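Local coordinates for glycosyl transferase (Staphylococcus aureus, PDB 5TZJ), which belongs to the family 2 glycosyl transferases and holds uridine-diphosphate-N-acetylglucosamine in a pocket of its nucleotide-binding fold, at residues 73-78 against 175-180; 145-150 against 184-189; 78-83 against 166-171. All blocks are in the same frame, centred on the assembly; numbering follows the deposited sequence.

Contact 1 of 3, residues 73-78 against 175-180; sequences KPRNVA and SAEDQL. With UD1 (uridine-diphosphate-N-acetylglucosamine), chain C.
R75 and E177 meet at the sugar end of uridine-diphosphate-N-acetylglucosamine, in the pocket of the GT-A-type, Rossmann-like fold expected of family 2 glycosyl transferases. R75 projects from helix 72-81 and E177 comes from the segment 175-180; the chain path is long between them, and the backbones stay well apart, R75 CA and D178 CA, the nearest pair, being 10.5 Å from each other. The two side chains of R75 and E177 cross at about a right angle, yet their flat ends turn into nearly the same plane, with 25° between guanidinium and carboxylate. R75 NH1 gives a salt-bridged hydrogen bond of 2.9 Å to E177 OE1, bent at the hydrogen (141°). OE1 lies at the edge of the guanidinium and accepts through its anti lone pair, the one away from OE2.

An extended chain from CG to NE carries the guanidinium of R75 across to the sugar, whereas E177 is folded: its CG sits between the backbone N and the carbonyl carbon (chi1 85°), and a bend at chi2 turns the carboxylate to the ligand. R75 NH2 donates to O4' of the ligand at 2.8 Å and weakly to O3', while NH1 adds a weak, longer bond to O4'. This hydroxyl in turn donates to E177 OE1, closing a small ring of polar contacts that should fix the rotation of both charged groups. D91 pairs with R75 NH2 and F169 makes a cation-pi contact with the same guanidinium, so R75 is held from several directions. The carboxylate divides its oxygens between two hydroxyls of the sugar: OE1 receives O4', and OE2 receives O6', E177 OE2 and ligand O6' being 2.7 Å apart.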
loop_
_atom_site.group_PDB
_atom_site.type_symbol
_atom_site.label_atom_id
_atom_site.label_comp_id
_atom_site.label_asym_id
_atom_site.label_seq_id
_atom_site.Cartn_x
_atom_site.Cartn_y
_atom_site.Cartn_z
ATOM N N LYS A 73 -10.741 -9.522 -3.728
ATOM C CA LYS A 73 -11.339 -10.856 -3.741
ATOM C C LYS A 73 -10.621 -11.816 -4.693
ATOM O O LYS A 73 -10.274 -12.930 -4.259
ATOM C CB LYS A 73 -12.834 -10.772 -4.051
ATOM C CG LYS A 73 -13.440 -12.192 -4.009
ATOM C CD LYS A 73 -14.974 -12.185 -4.025
ATOM C CE LYS A 73 -15.524 -13.574 -3.658
ATOM N NZ LYS A 73 -17.035 -13.517 -3.822
ATOM N N PRO A 74 -10.300 -11.452 -5.948
ATOM C CA PRO A 74 -9.536 -12.402 -6.771
ATOM C C PRO A 74 -8.188 -12.747 -6.182
ATOM O O PRO A 74 -7.734 -13.889 -6.368
ATOM C CB PRO A 74 -9.412 -11.710 -8.136
ATOM C CG PRO A 74 -10.044 -10.402 -8.037
ATOM C CD PRO A 74 -10.798 -10.309 -6.734
ATOM N N ARG A 75 -7.509 -11.815 -5.469
ATOM C CA ARG A 75 -6.219 -12.217 -4.914
ATOM C C ARG A 75 -6.414 -13.169 -3.736
ATOM O O ARG A 75 -5.639 -14.133 -3.575
ATOM C CB ARG A 75 -5.334 -11.020 -4.506
ATOM C CG ARG A 75 -4.908 -10.032 -5.630
ATOM C CD ARG A 75 -4.171 -8.803 -4.994
ATOM N NE ARG A 75 -3.640 -7.854 -5.979
ATOM C CZ ARG A 75 -3.707 -6.535 -5.826
ATOM N NH1 ARG A 75 -4.297 -6.056 -4.740
ATOM N NH2 ARG A 75 -3.194 -5.705 -6.738
ATOM N N ASN A 76 -7.460 -12.937 -2.936
ATOM C CA ASN A 76 -7.813 -13.850 -1.833
ATOM C C ASN A 76 -8.139 -15.253 -2.337
ATOM O O ASN A 76 -7.692 -16.250 -1.757
ATOM C CB ASN A 76 -9.014 -13.298 -1.067
ATOM C CG ASN A 76 -8.658 -12.057 -0.251
ATOM O OD1 ASN A 76 -7.478 -11.818 0.017
ATOM N ND2 ASN A 76 -9.664 -11.309 0.192
ATOM N N VAL A 77 -8.940 -15.355 -3.403
ATOM C CA VAL A 77 -9.238 -16.668 -3.984
ATOM C C VAL A 77 -7.960 -17.339 -4.438
ATOM O O VAL A 77 -7.732 -18.535 -4.175
ATOM C CB VAL A 77 -10.232 -16.508 -5.153
ATOM C CG1 VAL A 77 -10.478 -17.863 -5.868
ATOM C CG2 VAL A 77 -11.504 -15.804 -4.679
ATOM N N ALA A 78 -7.071 -16.562 -5.080
ATOM C CA ALA A 78 -5.805 -17.115 -5.547
ATOM C C ALA A 78 -4.923 -17.525 -4.379
ATOM O O ALA A 78 -4.221 -18.546 -4.453
ATOM C CB ALA A 78 -5.053 -16.091 -6.407
ATOM N N SER A 175 -9.721 0.443 -3.934
ATOM C CA SER A 175 -8.315 0.775 -3.670
ATOM C C SER A 175 -8.095 1.010 -2.168
ATOM O O SER A 175 -9.042 1.108 -1.378
ATOM C CB SER A 175 -7.865 2.012 -4.478
ATOM O OG SER A 175 -8.567 3.206 -4.080
ATOM N N ALA A 176 -6.816 1.148 -1.796
ATOM C CA ALA A 176 -6.301 1.161 -0.428
ATOM C C ALA A 176 -6.423 -0.195 0.272
ATOM O O ALA A 176 -5.934 -0.338 1.402
ATOM C CB ALA A 176 -6.950 2.247 0.445
ATOM N N GLU A 177 -6.995 -1.206 -0.388
ATOM C CA GLU A 177 -7.080 -2.563 0.161
ATOM C C GLU A 177 -5.688 -3.145 0.428
ATOM O O GLU A 177 -5.500 -3.936 1.362
ATOM C CB GLU A 177 -7.939 -3.438 -0.803
ATOM C CG GLU A 177 -7.247 -4.112 -2.027
ATOM C CD GLU A 177 -6.426 -3.182 -2.996
ATOM O OE1 GLU A 177 -5.473 -3.689 -3.644
ATOM O OE2 GLU A 177 -6.700 -1.970 -3.138
ATOM N N ASP A 178 -4.685 -2.707 -0.310
ATOM C CA ASP A 178 -3.361 -3.292 -0.109
ATOM C C ASP A 178 -2.719 -2.759 1.160
ATOM O O ASP A 178 -1.892 -3.435 1.771
ATOM C CB ASP A 178 -2.481 -3.008 -1.331
ATOM C CG ASP A 178 -2.568 -1.533 -1.812
ATOM O OD1 ASP A 178 -3.417 -0.736 -1.323
ATOM O OD2 ASP A 178 -1.786 -1.172 -2.708
ATOM N N GLN A 179 -3.098 -1.557 1.590
ATOM C CA GLN A 179 -2.339 -0.941 2.673
ATOM C C GLN A 179 -2.453 -1.769 3.942
ATOM O O GLN A 179 -1.452 -1.987 4.636
ATOM C CB GLN A 179 -2.826 0.480 2.915
ATOM C CG GLN A 179 -2.476 1.397 1.709
ATOM C CD GLN A 179 -2.690 2.860 2.024
ATOM O OE1 GLN A 179 -2.528 3.304 3.178
ATOM N NE2 GLN A 179 -3.026 3.629 1.004
ATOM N N LEU A 180 -3.662 -2.269 4.233
ATOM C CA LEU A 180 -3.866 -3.061 5.448
ATOM C C LEU A 180 -3.161 -4.412 5.312
ATOM O O LEU A 180 -2.481 -4.866 6.236
ATOM C CB LEU A 180 -5.379 -3.233 5.688
ATOM C CG LEU A 180 -5.874 -4.110 6.868
ATOM C CD1 LEU A 180 -5.282 -3.567 8.177
ATOM C CD2 LEU A 180 -7.426 -4.213 6.934
HETATM C "C1'" UD1 C . -2.315 0.035 -7.921
HETATM C "C2'" UD1 C . -1.524 -1.034 -7.177
HETATM C "C3'" UD1 C . -2.368 -2.265 -7.180
HETATM C "C4'" UD1 C . -3.497 -2.003 -6.245
HETATM C "C5'" UD1 C . -4.414 -0.974 -6.909
HETATM C "C6'" UD1 C . -5.564 -0.629 -6.009
HETATM C "C7'" UD1 C . 0.918 -0.486 -7.362
HETATM C "C8'" UD1 C . 0.725 0.552 -6.271
HETATM N "N2'" UD1 C . -0.204 -1.262 -7.825
HETATM O "O1'" UD1 C . -2.421 -0.401 -9.226
HETATM O "O3'" UD1 C . -1.608 -3.460 -6.841
HETATM O "O4'" UD1 C . -4.185 -3.207 -5.969
HETATM O "O5'" UD1 C . -3.647 0.260 -7.237
HETATM O "O6'" UD1 C . -5.098 -0.449 -4.694
HETATM O "O7'" UD1 C . 1.972 -0.657 -7.861
HETATM N N1 UD1 C . -8.600 -5.939 -10.933
HETATM C C2 UD1 C . -9.547 -7.016 -10.528
HETATM N N3 UD1 C . -11.005 -6.724 -10.356
HETATM C C4 UD1 C . -11.476 -5.361 -10.580
HETATM C C5 UD1 C . -10.516 -4.274 -10.961
HETATM C C6 UD1 C . -9.075 -4.580 -11.130
HETATM O O2 UD1 C . -9.143 -8.103 -10.352
HETATM O O4 UD1 C . -12.633 -5.128 -10.445
HETATM C C1B UD1 C . -7.198 -6.252 -11.030
HETATM C C2B UD1 C . -6.457 -5.655 -12.349
HETATM O "O2'" UD1 C . -6.709 -6.562 -13.494
HETATM C C3B UD1 C . -5.178 -5.555 -11.986
HETATM C C4B UD1 C . -5.190 -5.294 -10.465
HETATM O O4B UD1 C . -6.600 -5.683 -9.985
HETATM O O3B UD1 C . -4.446 -6.860 -12.165
HETATM C C5B UD1 C . -4.973 -3.936 -10.089
HETATM O O5B UD1 C . -5.955 -3.122 -10.670
HETATM P PA UD1 C . -5.414 -1.809 -11.510
HETATM O O1A UD1 C . -6.537 -1.213 -12.320
HETATM O O2A UD1 C . -4.239 -2.205 -12.385
HETATM O O3A UD1 C . -4.887 -0.777 -10.311
HETATM P PB UD1 C . -3.534 0.175 -10.305
HETATM O O1B UD1 C . -2.849 0.277 -11.649
HETATM O O2B UD1 C . -4.148 1.520 -9.947
#

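Contact 2 of 3, residues 145-150 against 184-189; sequences SRIIYT and KAYLNA
Y186, on helix 177-188, reaches into the loop 145-150 and is held there by a methyl group over its ring and a carbonyl at its hydroxyl. With CG anti to the carbonyl carbon, its ring extends from the helix so that I147 lies against one face and the OH arrives at the backbone of T150. The CD1 methyl of I147 sits almost exactly above the ring centre, 3.9 Å from the Y186 centroid and only 4° off the normal, a well-formed CH-pi contact. I147 takes a less common first torsion to achieve this, CG1 lying between the backbone N and the carbonyl carbon (chi1 57°). The two side chains run past each other in opposite directions, which brings I147 CB close to the hydroxyl end of the tyrosine while CD1 covers the ring.

Y186 OH donates to T150 O over 2.8 Å, meeting this carbonyl nearly head-on, with a C=O...O angle of 170°. The CG2 methyl of T150 packs beside the same hydroxyl, and its OG1 is hydrogen-bonded to K155. L117 of strand 115-122 touches I147, T150 and Y186, so the tyrosine is buried among the loop, the helix and the central sheet. The contact is helix-to-loop packing in the core of the glycosyl transferase domain, where a short 3-10 turn in the loop 145-150 is joined to helix 177-188 through one tyrosine.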
loop_
_atom_site.group_PDB
_atom_site.type_symbol
_atom_site.label_atom_id
_atom_site.label_comp_id
_atom_site.label_asym_id
_atom_site.label_seq_id
_atom_site.Cartn_x
_atom_site.Cartn_y
_atom_site.Cartn_z
ATOM N N SER A 145 13.848 2.103 8.218
ATOM C CA SER A 145 13.848 2.134 6.770
ATOM C C SER A 145 12.570 2.832 6.341
ATOM O O SER A 145 11.707 3.137 7.168
ATOM C CB SER A 145 13.911 0.719 6.188
ATOM O OG SER A 145 12.616 0.088 6.350
ATOM N N ARG A 146 12.431 3.054 5.038
ATOM C CA ARG A 146 11.228 3.675 4.501
ATOM C C ARG A 146 10.244 2.640 3.943
ATOM O O ARG A 146 9.469 2.972 3.048
ATOM C CB ARG A 146 11.583 4.674 3.398
ATOM C CG ARG A 146 12.781 5.544 3.676
ATOM C CD ARG A 146 12.332 6.959 4.020
ATOM N NE ARG A 146 11.439 7.478 2.994
ATOM C CZ ARG A 146 10.652 8.523 3.180
ATOM N NH1 ARG A 146 10.695 9.161 4.340
ATOM N NH2 ARG A 146 9.833 8.926 2.218
ATOM N N ILE A 147 10.254 1.398 4.432
ATOM C CA ILE A 147 9.335 0.415 3.832
ATOM C C ILE A 147 7.883 0.833 4.015
ATOM O O ILE A 147 7.020 0.454 3.220
ATOM C CB ILE A 147 9.554 -0.991 4.390
ATOM C CG1 ILE A 147 9.405 -0.987 5.918
ATOM C CG2 ILE A 147 10.913 -1.537 3.924
ATOM C CD1 ILE A 147 9.321 -2.408 6.516
ATOM N N ILE A 148 7.583 1.625 5.045
ATOM C CA ILE A 148 6.201 2.011 5.245
ATOM C C ILE A 148 5.691 2.915 4.122
ATOM O O ILE A 148 4.472 3.057 3.951
ATOM C CB ILE A 148 6.066 2.657 6.632
ATOM C CG1 ILE A 148 4.612 2.648 7.076
ATOM C CG2 ILE A 148 6.559 4.103 6.607
ATOM C CD1 ILE A 148 4.423 2.962 8.573
ATOM N N TYR A 149 6.578 3.547 3.358
ATOM C CA TYR A 149 6.190 4.335 2.199
ATOM C C TYR A 149 5.844 3.489 0.975
ATOM O O TYR A 149 5.468 4.078 -0.047
ATOM C CB TYR A 149 7.280 5.352 1.874
ATOM C CG TYR A 149 7.252 6.436 2.942
ATOM C CD1 TYR A 149 7.890 6.250 4.161
ATOM C CD2 TYR A 149 6.514 7.602 2.766
ATOM C CE1 TYR A 149 7.837 7.232 5.174
ATOM C CE2 TYR A 149 6.453 8.608 3.791
ATOM C CZ TYR A 149 7.094 8.388 4.988
ATOM O OH TYR A 149 7.018 9.330 6.006
ATOM N N THR A 150 5.896 2.143 1.067
ATOM C CA THR A 150 5.428 1.278 -0.018
ATOM C C THR A 150 4.585 0.132 0.554
ATOM O O THR A 150 5.108 -0.790 1.183
ATOM C CB THR A 150 6.583 0.767 -0.908
ATOM O OG1 THR A 150 6.033 -0.086 -1.931
ATOM C CG2 THR A 150 7.640 -0.007 -0.136
ATOM N N LYS A 184 -0.186 -5.493 7.830
ATOM C CA LYS A 184 -0.287 -6.747 8.577
ATOM C C LYS A 184 0.914 -7.650 8.303
ATOM O O LYS A 184 1.482 -8.247 9.228
ATOM C CB LYS A 184 -1.585 -7.495 8.208
ATOM C CG LYS A 184 -2.881 -6.992 8.881
ATOM C CD LYS A 184 -4.134 -7.744 8.331
ATOM C CE LYS A 184 -5.458 -7.288 8.996
ATOM N NZ LYS A 184 -6.709 -7.930 8.440
ATOM N N ALA A 185 1.294 -7.791 7.034
ATOM C CA ALA A 185 2.426 -8.673 6.729
ATOM C C ALA A 185 3.706 -8.107 7.334
ATOM O O ALA A 185 4.529 -8.853 7.875
ATOM C CB ALA A 185 2.592 -8.843 5.217
ATOM N N TYR A 186 3.880 -6.781 7.272
ATOM C CA TYR A 186 5.054 -6.179 7.914
ATOM C C TYR A 186 5.046 -6.440 9.414
ATOM O O TYR A 186 6.073 -6.824 10.006
ATOM C CB TYR A 186 5.087 -4.674 7.662
ATOM C CG TYR A 186 5.506 -4.183 6.281
ATOM C CD1 TYR A 186 6.265 -4.950 5.440
ATOM C CD2 TYR A 186 5.154 -2.891 5.859
ATOM C CE1 TYR A 186 6.672 -4.437 4.168
ATOM C CE2 TYR A 186 5.563 -2.360 4.641
ATOM C CZ TYR A 186 6.322 -3.146 3.789
ATOM O OH TYR A 186 6.687 -2.613 2.571
ATOM N N LEU A 187 3.901 -6.203 10.060
ATOM C CA LEU A 187 3.821 -6.318 11.516
ATOM C C LEU A 187 4.087 -7.753 12.018
ATOM O O LEU A 187 4.560 -7.939 13.144
ATOM C CB LEU A 187 2.455 -5.815 11.987
ATOM C CG LEU A 187 2.209 -4.283 11.997
ATOM C CD1 LEU A 187 0.726 -3.949 12.171
ATOM C CD2 LEU A 187 3.058 -3.531 13.071
ATOM N N ASN A 188 3.780 -8.774 11.222
ATOM C CA ASN A 188 3.921 -10.158 11.655
ATOM C C ASN A 188 5.225 -10.821 11.231
ATOM O O ASN A 188 5.527 -11.915 11.719
ATOM C CB ASN A 188 2.750 -11.003 11.111
ATOM C CG ASN A 188 1.478 -10.755 11.881
ATOM O OD1 ASN A 188 1.308 -11.255 13.001
ATOM N ND2 ASN A 188 0.589 -9.956 11.309
ATOM N N ALA A 189 5.999 -10.212 10.344
ATOM C CA ALA A 189 7.124 -10.923 9.767
ATOM C C ALA A 189 8.286 -10.900 10.744
ATOM O O ALA A 189 8.478 -9.936 11.478
ATOM C CB ALA A 189 7.549 -10.293 8.442
#

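Contact 3 of 3, residues 78-83 against 166-171; sequences ALKQAE and DIYFPE
K80 lays its ammonium group over the ring of Y168, a cation-pi contact made where no hydrogen bond joins the two segments. K80 NZ is 4.0 Å from the centroid of the Y168 ring and 21° off its normal, displaced toward the rim on the CD1 and CE1 side. A bend in the lysine chain at chi2 (134°) brings the group there, and the aliphatic part shares in the packing: K80 CE rests 3.7 Å from Y168 CE1, and CG lies near the phenol oxygen. The acid of E171, hydrogen-bonded through OE2 to N76, stands 5.1 Å from the amine, measured from K80 NZ to E171 OE2, too far for a salt bridge but near enough perhaps to favour this placement of the charge.

L79 approaches the same tyrosine obliquely. Its CG is turned anti to the backbone N (chi1 -175°), which brings the CD2 methyl to the ring, L79 CD2 and Y168 CE1 being 3.7 Å apart. The same methyl lies against the carbonyl oxygen of I167, a buried polar atom with no hydrogen-bonding partner in the model. The I167 side chain packs instead on F181, K184 and N188 of helix 177-188. D166, with positive phi, is the C-prime residue of a Schellman motif that ends helix 159-164. Such packing of a helix end against a loop joins the parallel-strand part of this Rossmann-like glycosyl transferase fold to its later helices.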
loop_
_atom_site.group_PDB
_atom_site.type_symbol
_atom_site.label_atom_id
_atom_site.label_comp_id
_atom_site.label_asym_id
_atom_site.label_seq_id
_atom_site.Cartn_x
_atom_site.Cartn_y
_atom_site.Cartn_z
ATOM N N ALA A 78 -7.071 -16.562 -5.080
ATOM C CA ALA A 78 -5.805 -17.115 -5.547
ATOM C C ALA A 78 -4.923 -17.525 -4.379
ATOM O O ALA A 78 -4.221 -18.546 -4.453
ATOM C CB ALA A 78 -5.053 -16.091 -6.407
ATOM N N LEU A 79 -4.882 -16.701 -3.323
ATOM C CA LEU A 79 -4.000 -17.013 -2.199
ATOM C C LEU A 79 -4.378 -18.353 -1.565
ATOM O O LEU A 79 -3.496 -19.170 -1.237
ATOM C CB LEU A 79 -4.042 -15.865 -1.180
ATOM C CG LEU A 79 -3.098 -15.943 0.030
ATOM C CD1 LEU A 79 -1.660 -16.215 -0.405
ATOM C CD2 LEU A 79 -3.213 -14.634 0.882
ATOM N N LYS A 80 -5.684 -18.632 -1.465
ATOM C CA LYS A 80 -6.128 -19.922 -0.938
ATOM C C LYS A 80 -5.686 -21.087 -1.826
ATOM O O LYS A 80 -5.286 -22.135 -1.311
ATOM C CB LYS A 80 -7.645 -19.915 -0.756
ATOM C CG LYS A 80 -8.073 -19.329 0.591
ATOM C CD LYS A 80 -9.223 -18.331 0.464
ATOM C CE LYS A 80 -9.503 -17.631 1.810
ATOM N NZ LYS A 80 -10.115 -16.263 1.680
ATOM N N GLN A 81 -5.745 -20.925 -3.160
ATOM C CA GLN A 81 -5.328 -21.984 -4.089
ATOM C C GLN A 81 -3.824 -22.166 -4.123
ATOM O O GLN A 81 -3.343 -23.232 -4.510
ATOM C CB GLN A 81 -5.809 -21.685 -5.518
ATOM C CG GLN A 81 -7.334 -21.665 -5.713
ATOM C CD GLN A 81 -7.779 -21.000 -7.028
ATOM O OE1 GLN A 81 -6.979 -20.395 -7.734
ATOM N NE2 GLN A 81 -9.074 -21.111 -7.343
ATOM N N ALA A 82 -3.078 -21.143 -3.725
ATOM C CA ALA A 82 -1.634 -21.113 -3.897
ATOM C C ALA A 82 -0.936 -22.189 -3.076
ATOM O O ALA A 82 -1.191 -22.343 -1.876
ATOM C CB ALA A 82 -1.120 -19.728 -3.501
ATOM N N GLU A 83 -0.007 -22.893 -3.725
ATOM C CA GLU A 83 0.790 -23.928 -3.094
ATOM C C GLU A 83 2.270 -23.576 -2.971
ATOM O O GLU A 83 3.019 -24.360 -2.383
ATOM C CB GLU A 83 0.633 -25.238 -3.874
ATOM C CG GLU A 83 -0.694 -25.926 -3.628
ATOM C CD GLU A 83 -0.804 -27.272 -4.342
ATOM O OE1 GLU A 83 -1.107 -27.275 -5.561
ATOM O OE2 GLU A 83 -0.573 -28.316 -3.681
ATOM N N ASP A 166 -3.768 -15.284 9.164
ATOM C CA ASP A 166 -5.059 -14.908 8.582
ATOM C C ASP A 166 -5.002 -13.524 7.925
ATOM O O ASP A 166 -5.815 -12.643 8.215
ATOM C CB ASP A 166 -6.153 -14.959 9.646
ATOM C CG ASP A 166 -7.542 -14.907 9.055
ATOM O OD1 ASP A 166 -7.825 -15.702 8.131
ATOM O OD2 ASP A 166 -8.349 -14.069 9.512
ATOM N N ILE A 167 -4.030 -13.328 7.034
ATOM C CA ILE A 167 -3.816 -12.030 6.389
ATOM C C ILE A 167 -4.416 -12.118 4.994
ATOM O O ILE A 167 -3.952 -12.897 4.157
ATOM C CB ILE A 167 -2.336 -11.639 6.350
ATOM C CG1 ILE A 167 -1.804 -11.548 7.778
ATOM C CG2 ILE A 167 -2.136 -10.285 5.638
ATOM C CD1 ILE A 167 -0.250 -11.218 7.839
ATOM N N TYR A 168 -5.472 -11.342 4.758
ATOM C CA TYR A 168 -6.166 -11.316 3.478
ATOM C C TYR A 168 -6.374 -9.870 3.079
ATOM O O TYR A 168 -6.159 -8.956 3.868
ATOM C CB TYR A 168 -7.502 -12.082 3.543
ATOM C CG TYR A 168 -7.203 -13.555 3.514
ATOM C CD1 TYR A 168 -6.852 -14.181 2.314
ATOM C CD2 TYR A 168 -7.157 -14.304 4.685
ATOM C CE1 TYR A 168 -6.513 -15.540 2.271
ATOM C CE2 TYR A 168 -6.815 -15.674 4.661
ATOM C CZ TYR A 168 -6.495 -16.281 3.451
ATOM O OH TYR A 168 -6.147 -17.617 3.400
ATOM N N PHE A 169 -6.771 -9.671 1.842
ATOM C CA PHE A 169 -7.182 -8.372 1.324
ATOM C C PHE A 169 -8.632 -8.087 1.703
ATOM O O PHE A 169 -9.486 -8.978 1.601
ATOM C CB PHE A 169 -7.047 -8.345 -0.215
ATOM C CG PHE A 169 -5.613 -8.454 -0.693
ATOM C CD1 PHE A 169 -4.788 -7.331 -0.705
ATOM C CD2 PHE A 169 -5.088 -9.668 -1.081
ATOM C CE1 PHE A 169 -3.490 -7.402 -1.130
ATOM C CE2 PHE A 169 -3.763 -9.747 -1.493
ATOM C CZ PHE A 169 -2.955 -8.592 -1.515
ATOM N N PRO A 170 -8.955 -6.860 2.098
ATOM C CA PRO A 170 -10.375 -6.469 2.145
ATOM C C PRO A 170 -10.993 -6.633 0.762
ATOM O O PRO A 170 -10.358 -6.333 -0.249
ATOM C CB PRO A 170 -10.327 -4.995 2.562
ATOM C CG PRO A 170 -9.011 -4.878 3.302
ATOM C CD PRO A 170 -8.061 -5.794 2.586
ATOM N N GLU A 171 -12.232 -7.093 0.718
ATOM C CA GLU A 171 -12.915 -7.322 -0.543
ATOM C C GLU A 171 -13.972 -6.240 -0.806
ATOM O O GLU A 171 -14.395 -5.540 0.109
ATOM C CB GLU A 171 -13.542 -8.717 -0.517
ATOM C CG GLU A 171 -12.486 -9.791 -0.208
ATOM C CD GLU A 171 -13.039 -11.204 -0.343
ATOM O OE1 GLU A 171 -14.260 -11.329 -0.344
ATOM O OE2 GLU A 171 -12.253 -12.171 -0.444
#

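Helix 72-81 serves contacts 1 and 3, and helix 177-188 serves contacts 1 and 2, so contact 1 is where the two elements meet at the bound ligand. Contacts 1 and 3 have centres about 8 Å apart and share A78; N76 ties them together, its ND2 probably hydrogen-bonded to F169 O at 2.7 Å and to E171 OE2 at 2.8 Å. The centre of contact 2 lies about 16 Å from that of contact 1 and about 18 Å from that of contact 3, which it touches through I167 CD1 against K184, A185 and N188. Only contact 1 touches the ligand: the T150 side chain is about 7 Å from it, and that of L79 about 13 Å.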